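Local coordinates for sensor protein (Shewanella oneidensis, PDB 3LIC) that probably senses an extracellular signal through its PDC-fold domain and passes it to its own histidine kinase part in two-component signalling, at residues E30-N35 with T163-A168; G130-A135 with A250-R255. All blocks are in the same frame, centred on the assembly; numbering follows the deposited sequence.

Interaction 1. Residues E30-N35 with T163-A168. With EDO (1,2-ethanediol), chain B.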
loop_
_atom_site.group_PDB
_atom_site.type_symbol
_atom_site.label_atom_id
_atom_site.label_comp_id
_atom_site.label_asym_id
_atom_site.label_seq_id
_atom_site.Cartn_x
_atom_site.Cartn_y
_atom_site.Cartn_z
ATOM N N GLU A 30 -3.837 8.320 4.014
ATOM C CA GLU A 30 -4.573 9.524 3.714
ATOM C C GLU A 30 -3.642 10.607 3.145
ATOM O O GLU A 30 -4.084 11.387 2.288
ATOM C CB GLU A 30 -5.355 10.049 4.927
ATOM C CG GLU A 30 -6.392 9.018 5.399
ATOM C CD GLU A 30 -7.147 9.476 6.652
ATOM O OE1 GLU A 30 -6.699 10.457 7.274
ATOM O OE2 GLU A 30 -8.175 8.842 7.020
ATOM N N HIS A 31 -2.396 10.699 3.645
ATOM C CA HIS A 31 -1.429 11.647 3.074
ATOM C C HIS A 31 -1.197 11.348 1.556
ATOM O O HIS A 31 -1.188 12.226 0.718
ATOM C CB HIS A 31 -0.112 11.587 3.872
ATOM C CG HIS A 31 0.929 12.529 3.368
ATOM N ND1 HIS A 31 2.289 12.299 3.513
ATOM C CD2 HIS A 31 0.813 13.684 2.683
ATOM C CE1 HIS A 31 2.969 13.280 2.948
ATOM N NE2 HIS A 31 2.091 14.143 2.448
ATOM N N ALA A 32 -1.028 10.082 1.216
ATOM C CA ALA A 32 -0.798 9.658 -0.178
ATOM C C ALA A 32 -2.036 9.957 -1.051
ATOM O O ALA A 32 -1.917 10.451 -2.166
ATOM C CB ALA A 32 -0.483 8.148 -0.214
ATOM N N GLN A 33 -3.217 9.659 -0.499
ATOM C CA GLN A 33 -4.493 9.964 -1.141
ATOM C C GLN A 33 -4.611 11.428 -1.467
ATOM O O GLN A 33 -4.792 11.785 -2.646
ATOM C CB GLN A 33 -5.661 9.470 -0.296
ATOM C CG GLN A 33 -5.642 7.928 -0.206
ATOM C CD GLN A 33 -6.598 7.284 0.856
ATOM O OE1 GLN A 33 -7.474 7.930 1.402
ATOM N NE2 GLN A 33 -6.377 6.025 1.157
ATOM N N ALA A 34 -4.498 12.259 -0.439
ATOM C CA ALA A 34 -4.625 13.710 -0.556
ATOM C C ALA A 34 -3.706 14.346 -1.564
ATOM O O ALA A 34 -4.130 15.220 -2.340
ATOM C CB ALA A 34 -4.378 14.365 0.783
ATOM N N ASN A 35 -2.449 13.923 -1.544
ATOM C CA ASN A 35 -1.469 14.385 -2.521
ATOM C C ASN A 35 -1.687 13.968 -3.973
ATOM O O ASN A 35 -1.488 14.738 -4.879
ATOM C CB ASN A 35 -0.099 13.923 -2.072
ATOM C CG ASN A 35 0.548 14.935 -1.154
ATOM O OD1 ASN A 35 1.691 15.340 -1.379
ATOM N ND2 ASN A 35 -0.197 15.391 -0.143
ATOM N N THR A 163 -2.529 10.255 -12.182
ATOM C CA THR A 163 -1.288 10.453 -11.459
ATOM C C THR A 163 -1.322 9.460 -10.278
ATOM O O THR A 163 -2.401 8.998 -9.890
ATOM C CB THR A 163 -1.118 11.868 -10.968
ATOM O OG1 THR A 163 -2.045 12.127 -9.906
ATOM C CG2 THR A 163 -1.411 12.870 -12.096
ATOM N N THR A 164 -0.166 9.112 -9.731
ATOM C CA THR A 164 -0.105 7.990 -8.806
ATOM C C THR A 164 0.798 8.352 -7.691
ATOM O O THR A 164 1.598 9.276 -7.822
ATOM C CB THR A 164 0.473 6.679 -9.436
ATOM O OG1 THR A 164 1.839 6.877 -9.803
ATOM C CG2 THR A 164 -0.374 6.158 -10.649
ATOM N N VAL A 165 0.703 7.632 -6.591
ATOM C CA VAL A 165 1.766 7.675 -5.574
ATOM C C VAL A 165 1.991 6.180 -5.255
ATOM O O VAL A 165 1.013 5.396 -5.148
ATOM C CB VAL A 165 1.380 8.532 -4.297
ATOM C CG1 VAL A 165 2.464 8.558 -3.283
ATOM C CG2 VAL A 165 1.266 9.997 -4.669
ATOM N N ASP A 166 3.264 5.762 -5.195
ATOM C CA ASP A 166 3.659 4.405 -4.786
ATOM C C ASP A 166 4.179 4.436 -3.354
ATOM O O ASP A 166 4.957 5.338 -2.966
ATOM C CB ASP A 166 4.794 3.844 -5.692
ATOM C CG ASP A 166 4.387 3.741 -7.153
ATOM O OD1 ASP A 166 5.298 3.686 -8.017
ATOM O OD2 ASP A 166 3.153 3.696 -7.431
ATOM N N LEU A 167 3.783 3.419 -2.588
ATOM C CA LEU A 167 4.320 3.224 -1.262
ATOM C C LEU A 167 5.063 1.883 -1.249
ATOM O O LEU A 167 4.465 0.850 -1.521
ATOM C CB LEU A 167 3.188 3.189 -0.228
ATOM C CG LEU A 167 2.322 4.446 -0.071
ATOM C CD1 LEU A 167 1.345 4.110 1.095
ATOM C CD2 LEU A 167 3.165 5.695 0.288
ATOM N N ALA A 168 6.360 1.897 -0.927
ATOM C CA ALA A 168 7.161 0.665 -0.964
ATOM C C ALA A 168 6.768 -0.216 0.229
ATOM O O ALA A 168 6.766 0.272 1.382
ATOM C CB ALA A 168 8.656 1.017 -0.894
HETATM C C1 EDO B . 2.875 3.378 -10.979
HETATM O O1 EDO B . 2.831 4.440 -10.002
HETATM C C2 EDO B . 4.261 2.748 -11.095
HETATM O O2 EDO B . 4.546 1.982 -9.899
#
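A chi1 of 180° in V165 sends CG1 opposite the backbone N and leaves CG2 beside it, which turns both methyls to the helix that carries A32. CG1 lies 4.3 Å from A32 CB, while CG2 meets the helix backbone, 4.1 Å from A32 O. In L167, two residues on along the strand, chi2 of -177° sets CD1 anti to CA, and the other branch, CD2, comes within 4.4 Å of A32 CB. The methyl of A32 thus faces both branched side chains, neighbours on one face of the strand, in a buried contact without hydrogen bonds, mostly methyl on methyl; the small alanine lets the helix come near the strand, with A32 CA 6.3 Å from V165 CA.

T164 and D166 start out from the other face of the strand. There they hold a 1,2-ethanediol, probably from the crystallisation liquor: T164 OG1 bonds its O1 at 2.6 Å, and D166 OD1 accepts from its O2, also at 2.6 Å. Y136 OH grips the diol as well, and Y93 OH bonds D166 OD1. Within the sheet, strand 161-168 runs antiparallel between strands 145-153 and 74-79, while helix 2-46 packs over the V165 face, where T163 OG1 also bonds S40 OG.

Interaction 2. Residues G130-A135 with A250-R255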
loop_
_atom_site.group_PDB
_atom_site.type_symbol
_atom_site.label_atom_id
_atom_site.label_comp_id
_atom_site.label_asym_id
_atom_site.label_seq_id
_atom_site.Cartn_x
_atom_site.Cartn_y
_atom_site.Cartn_z
ATOM N N GLY A 130 -10.375 8.046 -7.352
ATOM C CA GLY A 130 -9.150 7.445 -6.839
ATOM C C GLY A 130 -9.290 6.011 -6.351
ATOM O O GLY A 130 -10.355 5.575 -5.931
ATOM N N TYR A 131 -8.198 5.264 -6.400
ATOM C CA TYR A 131 -8.243 3.830 -6.297
ATOM C C TYR A 131 -6.901 3.297 -5.717
ATOM O O TYR A 131 -5.846 3.657 -6.260
ATOM C CB TYR A 131 -8.417 3.348 -7.770
ATOM C CG TYR A 131 -8.163 1.897 -7.856
ATOM C CD1 TYR A 131 -9.146 1.006 -7.365
ATOM C CD2 TYR A 131 -6.979 1.381 -8.346
ATOM C CE1 TYR A 131 -9.010 -0.379 -7.371
ATOM C CE2 TYR A 131 -6.800 -0.074 -8.338
ATOM C CZ TYR A 131 -7.864 -0.919 -7.832
ATOM O OH TYR A 131 -7.859 -2.291 -7.787
ATOM N N TRP A 132 -6.887 2.418 -4.691
ATOM C CA TRP A 132 -5.659 1.714 -4.314
ATOM C C TRP A 132 -5.487 0.434 -5.103
ATOM O O TRP A 132 -6.441 -0.291 -5.252
ATOM C CB TRP A 132 -5.654 1.310 -2.845
ATOM C CG TRP A 132 -5.306 2.430 -1.975
ATOM C CD1 TRP A 132 -6.175 3.179 -1.245
ATOM C CD2 TRP A 132 -3.983 2.977 -1.730
ATOM N NE1 TRP A 132 -5.491 4.167 -0.571
ATOM C CE2 TRP A 132 -4.145 4.053 -0.825
ATOM C CE3 TRP A 132 -2.688 2.670 -2.202
ATOM C CZ2 TRP A 132 -3.061 4.857 -0.385
ATOM C CZ3 TRP A 132 -1.569 3.441 -1.715
ATOM C CH2 TRP A 132 -1.777 4.530 -0.843
ATOM N N SER A 133 -4.296 0.111 -5.596
ATOM C CA SER A 133 -4.110 -1.211 -6.241
ATOM C C SER A 133 -3.845 -2.298 -5.162
ATOM O O SER A 133 -3.518 -1.976 -3.977
ATOM C CB SER A 133 -2.880 -1.133 -7.126
ATOM O OG SER A 133 -1.769 -0.997 -6.221
ATOM N N LYS A 134 -3.945 -3.565 -5.547
ATOM C CA LYS A 134 -3.467 -4.648 -4.710
ATOM C C LYS A 134 -1.902 -4.532 -4.692
ATOM O O LYS A 134 -1.292 -3.767 -5.507
ATOM C CB LYS A 134 -3.890 -6.018 -5.325
ATOM C CG LYS A 134 -3.213 -6.336 -6.700
ATOM C CD LYS A 134 -3.940 -7.454 -7.515
ATOM C CE LYS A 134 -2.970 -8.552 -7.968
ATOM N NZ LYS A 134 -1.686 -7.944 -8.462
ATOM N N ALA A 135 -1.268 -5.302 -3.828
ATOM C CA ALA A 135 0.193 -5.352 -3.773
ATOM C C ALA A 135 0.762 -5.974 -5.048
ATOM O O ALA A 135 0.273 -7.007 -5.520
ATOM C CB ALA A 135 0.661 -6.140 -2.550
ATOM N N ALA A 250 -9.682 3.288 9.834
ATOM C CA ALA A 250 -10.946 3.987 9.630
ATOM C C ALA A 250 -11.216 4.267 8.138
ATOM O O ALA A 250 -10.315 4.715 7.420
ATOM C CB ALA A 250 -10.913 5.253 10.413
ATOM N N LYS A 251 -12.424 3.969 7.657
ATOM C CA LYS A 251 -12.894 4.313 6.290
ATOM C C LYS A 251 -12.455 3.307 5.236
ATOM O O LYS A 251 -13.283 2.823 4.479
ATOM C CB LYS A 251 -12.407 5.681 5.799
ATOM C CG LYS A 251 -12.908 6.887 6.531
ATOM C CD LYS A 251 -13.043 8.030 5.525
ATOM C CE LYS A 251 -13.396 9.326 6.254
ATOM N NZ LYS A 251 -12.241 9.608 7.146
ATOM N N LEU A 252 -11.141 3.046 5.162
ATOM C CA LEU A 252 -10.639 2.053 4.248
ATOM C C LEU A 252 -10.959 0.649 4.714
ATOM O O LEU A 252 -11.240 -0.230 3.900
ATOM C CB LEU A 252 -9.116 2.236 4.077
ATOM C CG LEU A 252 -8.670 3.517 3.354
ATOM C CD1 LEU A 252 -7.263 3.803 3.780
ATOM C CD2 LEU A 252 -8.785 3.443 1.794
ATOM N N LYS A 253 -10.925 0.441 6.026
ATOM C CA LYS A 253 -11.285 -0.842 6.623
ATOM C C LYS A 253 -10.211 -1.841 6.303
ATOM O O LYS A 253 -10.428 -3.049 6.345
ATOM C CB LYS A 253 -12.624 -1.317 6.062
ATOM C CG LYS A 253 -13.756 -0.516 6.639
ATOM C CD LYS A 253 -14.724 -0.198 5.539
ATOM C CE LYS A 253 -16.055 0.146 6.158
ATOM N NZ LYS A 253 -16.261 -0.936 7.175
ATOM N N TRP A 254 -9.034 -1.346 5.945
ATOM C CA TRP A 254 -7.901 -2.227 6.034
ATOM C C TRP A 254 -7.701 -2.573 7.519
ATOM O O TRP A 254 -8.178 -1.808 8.421
ATOM C CB TRP A 254 -6.654 -1.564 5.476
ATOM C CG TRP A 254 -6.757 -1.211 4.042
ATOM C CD1 TRP A 254 -7.899 -1.171 3.258
ATOM C CD2 TRP A 254 -5.674 -0.784 3.196
ATOM N NE1 TRP A 254 -7.564 -0.770 1.984
ATOM C CE2 TRP A 254 -6.213 -0.527 1.926
ATOM C CE3 TRP A 254 -4.299 -0.647 3.390
ATOM C CZ2 TRP A 254 -5.435 -0.089 0.872
ATOM C CZ3 TRP A 254 -3.529 -0.222 2.342
ATOM C CH2 TRP A 254 -4.096 0.063 1.103
ATOM N N ARG A 255 -7.013 -3.720 7.731
ATOM C CA ARG A 255 -6.586 -4.210 9.046
ATOM C C ARG A 255 -5.061 -4.225 9.295
ATOM O O ARG A 255 -4.263 -4.597 8.432
ATOM C CB ARG A 255 -7.091 -5.628 9.284
ATOM C CG ARG A 255 -8.436 -5.726 10.046
ATOM C CD ARG A 255 -9.608 -5.299 9.191
ATOM N NE ARG A 255 -9.623 -5.904 7.853
ATOM C CZ ARG A 255 -10.056 -7.128 7.570
ATOM N NH1 ARG A 255 -10.477 -7.928 8.534
ATOM N NH2 ARG A 255 -10.037 -7.557 6.305
#
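W132 offers a face of its indole to the edge of W254, and this edge-to-face stack is the tight part of the contact. The six-membered ring of W254 points at the five-membered ring of W132, with centroids 5.0 Å apart and planes at 67°. W254 CZ2 comes within 3.8 Å of W132 CG, and W254 CH2 sits 4.0 Å above the W132 plane, displaced toward its rim. W132 CB lies at the W254 edge, in the plane of that ring. I147 and L29 also touch both tryptophans.

Toward solvent the contact thins out. L252, partly exposed, reaches W132 obliquely, its CD2 4.0 Å from W132 CD1, and no hydrogen bond spans the segments. K251 and K253 flank it on the exposed loop. With an alanine in place of W132, the edge of W254 would lose its aromatic face and L252 CD2 its contact with the indole, so a gap would probably open between strand 131-137 and residues 250-255.

The pair joins the edge strand of one sheet to the loop leading into strand 255-261 of the other, a junction consistent with a tandem PDC sensor, two sheets set along one long N-terminal helix.

In the fold
From the N terminus the chain first runs along helix 2-46, which supplies E30-N35. It next builds the six-stranded sheet, passing G130-A135 on an outer strand before T163-A168, where interaction 1 closes a loop of 127 residues and fastens helix to sheet. The chain then goes on into the five-stranded sheet, and A250-R255 closes interaction 2 across 114 residues. Because G130-A135 falls inside the first loop and A250-R255 beyond it, the two closures cross. They also touch: W132 CH2 lies 3.7 Å from L167 CD1 and 3.9 Å from A32 CB. W132, on the edge strand of the six-stranded sheet, thus touches both the long helix and the loop that leads into strand 255-261 of the five-stranded sheet.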